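Local coordinates for putative methyltransferase (Porphyromonas gingivalis, PDB 3LL7), which is a putative methyltransferase, probably transferring methyl groups to a substrate that has not been established, at residues Ala110-Ser113 / Lys114-Gln117. Residues are numbered along the deposited sequence; the frame is centred on the assembly and turned at random.
Sequences ALMS and KASQ
The carbonyl group of Leu111 is the flat group round which the chain turns here, and the backbone amides of Lys114 and Ala115 converge on its oxygen. Ala115 N lies in the carbonyl plane, 3.0 Å from Leu111 O, and its bond is almost straight, with an angle of 175° at the hydrogen. Lys114 N stands over one face instead, about 50° out of the plane and 3.2 Å from Leu111 O. The methyl of Ala115 also rests close by, its CB 3.5 Å from Leu111 O. A double grip of this kind illustrates a bifurcated acceptor where the chain leaves a helix: the same oxygen takes one bond from four residues on and another from three on. One step back, Ser113 OG donates to Ala110 O over 2.6 Å; chi1 of 70° swings the hydroxyl back over the helix, where it also lies against CG of Lys114. From the helix side, the selenomethionine Met112 bends its chain at chi2 and chi3, which turns SE and CE forward, over the backbone of Ser116 and Gln117. Its SE packs 4.0 Å from Ala115 CB and 3.8 Å from Gln117 C, while CE lies against Ser116 C. Val97 and Val145, from the strands flanking 117-122, also touch this side chain. The bent chain of Lys114 leads away to the carbonyl oxygens of Ser88 and Ile91, whereas Lys143 NZ bonds to both Met112 O and Ala115 O, which probably eases the crowding of these two acceptors. The whole forms the tight link from helix 106-112 into strand 117-122, part of a beta-alpha-beta crossover between the parallel, neighbouring strands 96-99 and 117-122, consistent with the Rossmann-like fold of many methyltransferases.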
loop_
_atom_site.group_PDB
_atom_site.type_symbol
_atom_site.label_atom_id
_atom_site.label_comp_id
_atom_site.label_asym_id
_atom_site.label_seq_id
_atom_site.Cartn_x
_atom_site.Cartn_y
_atom_site.Cartn_z
ATOM N N ALA A 110 -13.690 4.203 4.114
ATOM C CA ALA A 110 -13.681 2.829 3.578
ATOM C C ALA A 110 -14.276 1.864 4.591
ATOM O O ALA A 110 -14.997 0.955 4.210
ATOM C CB ALA A 110 -12.281 2.384 3.171
ATOM N N LEU A 111 -13.972 2.062 5.873
ATOM C CA LEU A 111 -14.585 1.255 6.944
ATOM C C LEU A 111 -16.090 1.460 7.022
ATOM O O LEU A 111 -16.850 0.507 7.212
ATOM C CB LEU A 111 -13.971 1.563 8.307
ATOM C CG LEU A 111 -12.454 1.455 8.494
ATOM C CD1 LEU A 111 -12.138 1.853 9.930
ATOM C CD2 LEU A 111 -11.926 0.066 8.169
HETATM N N MSE A 112 -16.513 2.709 6.862
HETATM C CA MSE A 112 -17.923 3.074 6.912
HETATM C C MSE A 112 -18.724 2.708 5.657
HETATM O O MSE A 112 -19.949 2.843 5.655
HETATM C CB MSE A 112 -18.034 4.572 7.189
HETATM C CG MSE A 112 -17.528 4.993 8.568
HETATM SE SE MSE A 112 -18.457 4.177 10.052
HETATM C CE MSE A 112 -20.255 4.716 9.637
ATOM N N SER A 113 -18.053 2.237 4.602
ATOM C CA SER A 113 -18.760 1.639 3.450
ATOM C C SER A 113 -19.465 0.370 3.894
ATOM O O SER A 113 -20.379 -0.097 3.225
ATOM C CB SER A 113 -17.827 1.339 2.269
ATOM O OG SER A 113 -16.932 0.266 2.555
ATOM N N LYS A 114 -19.029 -0.185 5.025
ATOM C CA LYS A 114 -19.605 -1.434 5.546
ATOM C C LYS A 114 -20.288 -1.240 6.903
ATOM O O LYS A 114 -21.411 -1.696 7.120
ATOM C CB LYS A 114 -18.515 -2.507 5.664
ATOM C CG LYS A 114 -17.826 -2.899 4.335
ATOM C CD LYS A 114 -18.736 -3.792 3.423
ATOM C CE LYS A 114 -18.761 -5.255 3.856
ATOM N NZ LYS A 114 -17.411 -5.957 3.891
ATOM N N ALA A 115 -19.584 -0.578 7.823
ATOM C CA ALA A 115 -20.059 -0.355 9.183
ATOM C C ALA A 115 -21.224 0.628 9.193
ATOM O O ALA A 115 -21.320 1.481 8.314
ATOM C CB ALA A 115 -18.917 0.177 10.039
ATOM N N SER A 116 -22.105 0.503 10.181
ATOM C CA SER A 116 -23.245 1.418 10.317
ATOM C C SER A 116 -22.966 2.559 11.282
ATOM O O SER A 116 -23.595 3.613 11.196
ATOM C CB SER A 116 -24.504 0.669 10.770
ATOM O OG SER A 116 -24.247 -0.097 11.944
ATOM N N GLN A 117 -22.059 2.336 12.227
ATOM C CA GLN A 117 -21.734 3.347 13.228
ATOM C C GLN A 117 -20.221 3.445 13.382
ATOM O O GLN A 117 -19.530 2.428 13.385
ATOM C CB GLN A 117 -22.368 3.001 14.580
ATOM C CG GLN A 117 -23.852 2.694 14.549
ATOM C CD GLN A 117 -24.342 2.183 15.886
ATOM O OE1 GLN A 117 -24.543 0.982 16.074
ATOM N NE2 GLN A 117 -24.494 3.089 16.835
#